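Local coordinates for ChiX (Serratia marcescens, PDB 5OPZ), which cleaves the L-Ala-D-Glu bond of peptidoglycan stem peptides as a zinc-dependent endopeptidase and is required for chitinase secretion, at residues Ala77-Ala82 / Gly125-Leu130; Val46-Arg51 / Ser70-Gly75; Ser40-Ser45 / Trp92-Gln97. All coordinates share one frame; numbering follows the deposited sequence.

Interaction 1: residues Ala77-Ala82 / Gly125-Leu130; sequences AVDVVA and GPHFQL. With ZN (zinc ion), chain C.
P126 opens the pairing of residues 125-130 with strand 77-82, two neighbouring antiparallel strands in the sheet of this LAS-type (peptidase clan MD) zinc peptidase. The P126 carbonyl O takes the amide of V80 at 2.8 Å, tilted 27° from the carbonyl plane, and P126 CB rests against V80 O.

H127 forms a non-hydrogen-bonded pair with D79, and the two side chains leave the same face of the sheet to share the zinc. CG of H127 stands anti to the backbone N (chi1 -177°), which carries the imidazole out to the metal, so that ND1 binds the zinc at 2.0 Å. D79 OD1 binds it at the same distance, its carboxylate turned 68° from the imidazole. D79 and H127 therefore meet through the metal, and H72 is the third protein ligand.

F128 follows as the hydrogen-bonded pair of V78, with two nearly straight backbone bonds, F128 N to V78 O (2.8 Å) and V78 N to F128 O (2.9 Å). Its ring goes to the other face, where V80 CG2 lies at the ring edge, 3.8 Å from CE1; W115 stacks on the same ring and V102 of helix 92-109 packs against the side chain.

Q129 returns to the zinc face, its CB against A77 CB. With CG between N and the carbonyl carbon, the extended chain puts the amide at the edge of the H127 ring; E114 takes the amide nitrogen, and H127 NE2 donates to Q129 OE1 at 2.7 Å, close to the ring plane, fixing the rotation of the zinc-binding imidazole.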
# COMPACT_ATOMS: atom_id res chain seq x y z
N ALA A 77 -2.06 -2.97 -6.95
CA ALA A 77 -1.07 -2.70 -5.91
C ALA A 77 -1.18 -1.30 -5.39
O ALA A 77 -1.67 -0.40 -6.06
CB ALA A 77 0.32 -2.93 -6.48
N VAL A 78 -0.73 -1.12 -4.16
CA VAL A 78 -0.57 0.19 -3.53
C VAL A 78 0.79 0.23 -2.86
O VAL A 78 1.28 -0.79 -2.36
CB VAL A 78 -1.68 0.51 -2.50
CG1 VAL A 78 -3.03 0.57 -3.20
CG2 VAL A 78 -1.70 -0.50 -1.39
N ASP A 79 1.36 1.45 -2.82
CA ASP A 79 2.45 1.79 -1.90
C ASP A 79 1.89 2.71 -0.83
O ASP A 79 1.25 3.68 -1.15
CB ASP A 79 3.56 2.46 -2.67
CG ASP A 79 4.31 1.54 -3.60
OD1 ASP A 79 4.10 0.34 -3.61
OD2 ASP A 79 5.15 2.03 -4.35
N VAL A 80 2.12 2.33 0.41
CA VAL A 80 1.70 3.13 1.53
C VAL A 80 2.87 3.96 2.05
O VAL A 80 4.02 3.66 1.82
CB VAL A 80 1.11 2.31 2.70
CG1 VAL A 80 -0.04 1.44 2.21
CG2 VAL A 80 2.16 1.43 3.36
N VAL A 81 2.52 5.04 2.72
CA VAL A 81 3.49 5.89 3.39
C VAL A 81 3.05 6.04 4.85
O VAL A 81 1.90 6.46 5.13
CB VAL A 81 3.70 7.25 2.70
CG1 VAL A 81 2.45 8.03 2.58
CG2 VAL A 81 4.78 8.05 3.40
N ALA A 82 3.98 5.71 5.78
CA ALA A 82 3.67 5.87 7.22
C ALA A 82 3.68 7.35 7.59
O ALA A 82 4.59 8.08 7.16
CB ALA A 82 4.70 5.15 8.04
N GLY A 125 9.11 -1.89 2.67
CA GLY A 125 7.90 -1.80 3.43
C GLY A 125 6.66 -1.27 2.75
O GLY A 125 5.60 -1.68 3.17
N PRO A 126 6.74 -0.32 1.81
CA PRO A 126 5.49 0.29 1.31
C PRO A 126 4.55 -0.57 0.45
O PRO A 126 3.37 -0.23 0.43
CB PRO A 126 5.99 1.44 0.46
CG PRO A 126 7.27 1.83 1.15
CD PRO A 126 7.91 0.54 1.54
N HIS A 127 5.03 -1.61 -0.22
CA HIS A 127 4.30 -2.24 -1.29
C HIS A 127 3.40 -3.34 -0.82
O HIS A 127 3.83 -4.24 -0.13
CB HIS A 127 5.32 -2.78 -2.29
CG HIS A 127 4.72 -3.40 -3.52
ND1 HIS A 127 4.35 -2.67 -4.63
CD2 HIS A 127 4.26 -4.64 -3.73
CE1 HIS A 127 3.79 -3.46 -5.52
NE2 HIS A 127 3.70 -4.65 -4.98
N PHE A 128 2.14 -3.26 -1.25
CA PHE A 128 1.17 -4.35 -1.04
C PHE A 128 0.49 -4.67 -2.39
O PHE A 128 0.20 -3.72 -3.15
CB PHE A 128 0.10 -3.99 -0.03
CG PHE A 128 0.61 -3.77 1.34
CD1 PHE A 128 1.16 -2.56 1.73
CD2 PHE A 128 0.70 -4.82 2.20
CE1 PHE A 128 1.60 -2.36 3.03
CE2 PHE A 128 1.10 -4.64 3.51
CZ PHE A 128 1.60 -3.42 3.91
N GLN A 129 0.18 -5.94 -2.65
CA GLN A 129 -0.50 -6.27 -3.92
C GLN A 129 -1.41 -7.46 -3.75
O GLN A 129 -1.16 -8.35 -2.95
CB GLN A 129 0.48 -6.50 -5.08
CG GLN A 129 1.40 -7.70 -4.87
CD GLN A 129 2.37 -7.86 -5.96
OE1 GLN A 129 3.04 -6.92 -6.37
NE2 GLN A 129 2.41 -9.07 -6.52
N LEU A 130 -2.41 -7.49 -4.64
CA LEU A 130 -3.15 -8.72 -4.86
C LEU A 130 -2.29 -9.71 -5.66
O LEU A 130 -1.44 -9.30 -6.45
CB LEU A 130 -4.42 -8.45 -5.66
CG LEU A 130 -5.43 -7.50 -4.97
CD1 LEU A 130 -6.57 -7.15 -5.90
CD2 LEU A 130 -5.96 -8.10 -3.67
ZN ZN C . 4.67 -0.73 -5.20

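Interaction 2: residues Val46-Arg51 / Ser70-Gly75; sequences VSEGLR and SRHLTG. With ZN (zinc ion), chain C.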
# COMPACT_ATOMS: atom_id res chain seq x y z
N VAL A 46 -1.95 6.24 1.29
CA VAL A 46 -1.55 5.55 0.07
C VAL A 46 -0.83 6.60 -0.77
O VAL A 46 -1.46 7.58 -1.21
CB VAL A 46 -2.77 4.98 -0.67
CG1 VAL A 46 -2.37 4.46 -2.04
CG2 VAL A 46 -3.41 3.88 0.18
N SER A 47 0.47 6.39 -1.00
CA SER A 47 1.26 7.32 -1.79
C SER A 47 1.16 7.10 -3.28
O SER A 47 1.29 8.03 -4.07
CB SER A 47 2.73 7.34 -1.35
OG SER A 47 3.37 6.13 -1.68
N GLU A 48 0.92 5.84 -3.67
CA GLU A 48 0.75 5.47 -5.06
C GLU A 48 -0.16 4.24 -5.18
O GLU A 48 0.06 3.25 -4.52
CB GLU A 48 2.11 5.23 -5.72
CG GLU A 48 2.00 5.00 -7.22
CD GLU A 48 3.34 4.89 -7.93
OE1 GLU A 48 4.39 4.52 -7.34
OE2 GLU A 48 3.35 5.10 -9.16
N GLY A 49 -1.21 4.38 -5.97
CA GLY A 49 -2.07 3.25 -6.33
C GLY A 49 -1.82 2.93 -7.79
O GLY A 49 -0.82 2.28 -8.11
N LEU A 50 -2.69 3.43 -8.65
CA LEU A 50 -2.50 3.29 -10.09
C LEU A 50 -1.26 4.08 -10.53
O LEU A 50 -0.96 5.17 -10.03
CB LEU A 50 -3.79 3.67 -10.81
CG LEU A 50 -3.97 3.46 -12.30
CD1 LEU A 50 -3.92 2.01 -12.76
CD2 LEU A 50 -5.27 4.12 -12.74
N ARG A 51 -0.48 3.44 -11.37
CA ARG A 51 0.72 4.03 -11.94
C ARG A 51 0.52 4.06 -13.45
O ARG A 51 -0.02 3.13 -14.01
CB ARG A 51 1.92 3.18 -11.56
CG ARG A 51 3.27 3.67 -12.06
CD ARG A 51 4.36 2.69 -11.68
NE ARG A 51 4.61 2.71 -10.24
CZ ARG A 51 5.22 1.73 -9.56
NH1 ARG A 51 5.63 0.62 -10.16
NH2 ARG A 51 5.40 1.86 -8.27
N SER A 70 3.76 -4.40 -14.21
CA SER A 70 3.66 -4.04 -12.78
C SER A 70 2.22 -4.19 -12.35
O SER A 70 1.30 -3.75 -13.06
CB SER A 70 4.08 -2.60 -12.54
OG SER A 70 3.67 -2.13 -11.27
N ARG A 71 2.04 -4.70 -11.15
CA ARG A 71 0.70 -4.77 -10.57
C ARG A 71 0.12 -3.37 -10.37
O ARG A 71 -1.07 -3.20 -10.30
CB ARG A 71 0.74 -5.54 -9.28
CG ARG A 71 1.16 -7.00 -9.39
CD ARG A 71 -0.00 -7.96 -9.16
NE ARG A 71 -0.90 -7.98 -10.29
CZ ARG A 71 -1.97 -8.74 -10.35
NH1 ARG A 71 -2.33 -9.48 -9.31
NH2 ARG A 71 -2.67 -8.81 -11.47
N HIS A 72 0.96 -2.33 -10.28
CA HIS A 72 0.40 -1.00 -10.16
C HIS A 72 -0.32 -0.49 -11.38
O HIS A 72 -1.16 0.38 -11.26
CB HIS A 72 1.48 0.02 -9.81
CG HIS A 72 1.98 -0.01 -8.40
ND1 HIS A 72 1.38 0.69 -7.38
CD2 HIS A 72 3.06 -0.62 -7.84
CE1 HIS A 72 2.03 0.50 -6.25
NE2 HIS A 72 3.06 -0.28 -6.51
N LEU A 73 0.07 -1.00 -12.56
CA LEU A 73 -0.54 -0.52 -13.78
C LEU A 73 -1.99 -0.89 -13.95
O LEU A 73 -2.72 -0.16 -14.60
CB LEU A 73 0.23 -1.08 -14.99
CG LEU A 73 1.63 -0.52 -15.22
CD1 LEU A 73 2.30 -1.22 -16.37
CD2 LEU A 73 1.57 0.94 -15.50
N THR A 74 -2.37 -2.02 -13.37
CA THR A 74 -3.68 -2.61 -13.60
C THR A 74 -4.61 -2.40 -12.39
O THR A 74 -5.74 -2.84 -12.42
CB THR A 74 -3.49 -4.11 -13.87
OG1 THR A 74 -2.68 -4.66 -12.81
CG2 THR A 74 -2.84 -4.38 -15.21
N GLY A 75 -4.16 -1.72 -11.35
CA GLY A 75 -4.95 -1.51 -10.16
C GLY A 75 -4.75 -2.50 -9.05
O GLY A 75 -5.50 -2.50 -8.09
ZN ZN C . 4.67 -0.73 -5.20
O HOH W 1 -1.82 2.32 -15.80
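R51 leaves the backbone with CG anti to its N, runs extended through CD and bends at chi3 (-70°), which swings the guanidinium back over the imidazole of H72. On the other side, chi1 puts CG of H72 opposite its carbonyl carbon, and chi2 of -88° turns ND1 to the 46-51 segment and NE2 to the zinc. The result is an offset stack of guanidinium on imidazole, centres 4.1 Å apart and planes 29° from parallel, with R51 NH2 lying over the ring near its rim.

H72 is held at both nitrogens. ND1 donates to G49 O at 2.8 Å, in the plane of both the ring and the carbonyl, while NE2 binds the zinc at 2.1 Å. The backbone O of the same histidine accepts from R51 N at 3.1 Å, the donor standing above the carbonyl plane.

E48 fixes the arginine through a side-on salt bridge, R51 NE to E48 OE2 and R51 NH2 to E48 OE1; both oxygens lie in the guanidinium plane but are approached from well above the carboxylate plane. R51 NH1 goes to Q56 of helix 53-62.

Beyond the stack, L73 CD2 comes up to R51 O, and a water donates to both R51 O and L73 O. S70 OG accepts from H72 N at 2.9 Å, an ST turn at the start of the loop that carries H72.

The bond from ND1 to a backbone carbonyl means that this nitrogen carries the proton, leaving NE2 to give its lone pair to the metal. G49 is thus a second-shell residue that orients a zinc ligand and probably makes it a stronger donor.

Interaction 3: residues Ser40-Ser45 / Trp92-Gln97; sequences SLVPFS and WDYYAQ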
# COMPACT_ATOMS: atom_id res chain seq x y z
N SER A 40 -4.67 -0.26 11.99
CA SER A 40 -3.26 0.09 12.18
C SER A 40 -3.02 1.03 13.35
O SER A 40 -3.71 2.03 13.48
CB SER A 40 -2.74 0.77 10.93
OG SER A 40 -1.35 0.99 11.04
N LEU A 41 -2.03 0.71 14.18
CA LEU A 41 -1.57 1.65 15.22
C LEU A 41 -0.85 2.87 14.62
O LEU A 41 -0.71 3.87 15.26
CB LEU A 41 -0.69 0.93 16.27
CG LEU A 41 -1.38 0.13 17.38
CD1 LEU A 41 -2.05 1.10 18.35
CD2 LEU A 41 -2.36 -0.92 16.90
N VAL A 42 -0.31 2.69 13.44
CA VAL A 42 0.47 3.69 12.74
C VAL A 42 -0.40 4.30 11.67
O VAL A 42 -0.82 3.60 10.75
CB VAL A 42 1.69 3.00 12.09
CG1 VAL A 42 2.48 3.99 11.27
CG2 VAL A 42 2.53 2.36 13.17
N PRO A 43 -0.64 5.60 11.73
CA PRO A 43 -1.34 6.25 10.61
C PRO A 43 -0.56 6.10 9.32
O PRO A 43 0.67 6.07 9.33
CB PRO A 43 -1.40 7.72 11.03
CG PRO A 43 -1.14 7.73 12.49
CD PRO A 43 -0.15 6.61 12.68
N PHE A 44 -1.28 6.00 8.20
CA PHE A 44 -0.66 5.88 6.89
C PHE A 44 -1.58 6.41 5.83
O PHE A 44 -2.81 6.47 6.03
CB PHE A 44 -0.24 4.42 6.61
CG PHE A 44 -1.39 3.46 6.37
CD1 PHE A 44 -1.99 2.78 7.43
CD2 PHE A 44 -1.80 3.18 5.10
CE1 PHE A 44 -3.02 1.88 7.21
CE2 PHE A 44 -2.82 2.27 4.88
CZ PHE A 44 -3.44 1.63 5.93
N SER A 45 -0.99 6.78 4.71
CA SER A 45 -1.71 7.06 3.50
C SER A 45 -1.24 6.18 2.39
O SER A 45 -0.29 5.46 2.50
CB SER A 45 -1.60 8.57 3.16
OG SER A 45 -2.40 8.92 2.03
N TRP A 92 11.46 1.25 8.95
CA TRP A 92 10.93 -0.10 8.73
C TRP A 92 9.83 -0.50 9.70
O TRP A 92 8.83 -1.06 9.30
CB TRP A 92 12.08 -1.13 8.85
CG TRP A 92 11.62 -2.56 8.87
CD1 TRP A 92 11.41 -3.33 9.98
CD2 TRP A 92 11.22 -3.35 7.75
NE1 TRP A 92 10.91 -4.55 9.61
CE2 TRP A 92 10.77 -4.59 8.25
CE3 TRP A 92 11.19 -3.13 6.37
CZ2 TRP A 92 10.38 -5.64 7.42
CZ3 TRP A 92 10.75 -4.14 5.54
CH2 TRP A 92 10.37 -5.38 6.07
N ASP A 93 10.03 -0.25 10.98
CA ASP A 93 9.09 -0.73 11.98
C ASP A 93 7.68 -0.22 11.78
O ASP A 93 6.72 -0.93 12.07
CB ASP A 93 9.57 -0.46 13.42
CG ASP A 93 10.47 -1.52 13.91
OD1 ASP A 93 10.15 -2.69 13.65
OD2 ASP A 93 11.49 -1.19 14.52
N TYR A 94 7.55 0.99 11.26
CA TYR A 94 6.23 1.54 10.99
C TYR A 94 5.50 0.70 9.93
O TYR A 94 4.31 0.41 10.06
CB TYR A 94 6.31 2.99 10.55
CG TYR A 94 6.73 4.01 11.61
CD1 TYR A 94 5.99 4.15 12.76
CD2 TYR A 94 7.78 4.85 11.42
CE1 TYR A 94 6.30 5.07 13.71
CE2 TYR A 94 8.16 5.77 12.37
CZ TYR A 94 7.42 5.86 13.53
OH TYR A 94 7.76 6.82 14.44
N TYR A 95 6.24 0.32 8.89
CA TYR A 95 5.68 -0.50 7.82
C TYR A 95 5.37 -1.90 8.29
O TYR A 95 4.37 -2.49 7.87
CB TYR A 95 6.66 -0.51 6.60
CG TYR A 95 6.73 0.88 6.05
CD1 TYR A 95 7.62 1.82 6.58
CD2 TYR A 95 5.82 1.33 5.10
CE1 TYR A 95 7.57 3.13 6.21
CE2 TYR A 95 5.80 2.62 4.69
CZ TYR A 95 6.68 3.55 5.26
OH TYR A 95 6.57 4.88 4.89
N ALA A 96 6.17 -2.44 9.21
CA ALA A 96 5.83 -3.75 9.81
C ALA A 96 4.49 -3.68 10.55
O ALA A 96 3.69 -4.63 10.49
CB ALA A 96 6.95 -4.26 10.68
N GLN A 97 4.27 -2.56 11.22
CA GLN A 97 3.00 -2.41 11.94
C GLN A 97 1.85 -2.23 11.02
O GLN A 97 0.77 -2.76 11.28
CB GLN A 97 3.10 -1.26 12.93
CG GLN A 97 4.04 -1.53 14.10
CD GLN A 97 3.96 -0.48 15.18
OE1 GLN A 97 2.96 -0.37 15.83
NE2 GLN A 97 5.04 0.29 15.36
O HOH W 2 -0.67 -1.96 13.58
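V42 pushes its two methyls against Y94 and Q97 on the first turns of helix 92-109, where the turn leading from helix 27-39 into edge strand 44-48 meets that helix. The contact is packing at the surface of the alpha+beta fold, on the far side of the chain's centre from the loop that brings H72 to the zinc.

Apolar contacts carry most of it. With CG1 of V42 anti to the backbone N (chi1 176°), the branches spread along the helix: CG1 comes 3.8 Å from Y94 CD1 and also touches Y94 CB, while CG2 sits 3.7 Å from Q97 CB. CG2 lies at the edge of the Y94 ring as well, in its plane, so V42 bridges residues three apart on the helix. The valine crosses each of these two side chains at about a right angle. I98 of the helix and A82 of strand 77-82 also pack on V42.

Q97 joins in through its side-chain end as well. The amide passes across V42 CG2, which lies 3.8 Å from Q97 CD, and Q97 OE1 continues to L41 CB at 3.9 Å, a van der Waals contact at the surface.

Polar contacts shape the turn and bridge the gap. S40 is the first residue to leave the helical conformation after helix 27-39, and its OG donates to V42 O at 2.7 Å, closing the short loop on itself. Across the contact no direct hydrogen bond forms; instead one water accepts from L41 N at 3.1 Å and donates to Q97 O at 2.8 Å.

In the fold
Strand 77-82 ties the three contacts together. Its neighbour 127-130 pairs with it in interaction 1, while strand 44-48, whose two ends run into the touching residues of interactions 2 and 3, lies along its other edge. At the bulge, D79 N meets E48 O and D79 O meets S47 N, each at 2.8 Å; further along, V81 N reaches S45 O at 2.9 Å. The zinc joins interactions 1 and 2, whose centres are 9 Å apart: H72 NE2 stands 3.1 Å from D79 OD1 and 3.3 Å from H127 ND1. Interaction 3, centred about 19 Å from interaction 2, is linked to interaction 1 by Y95 OH, 2.9 Å from A82 N.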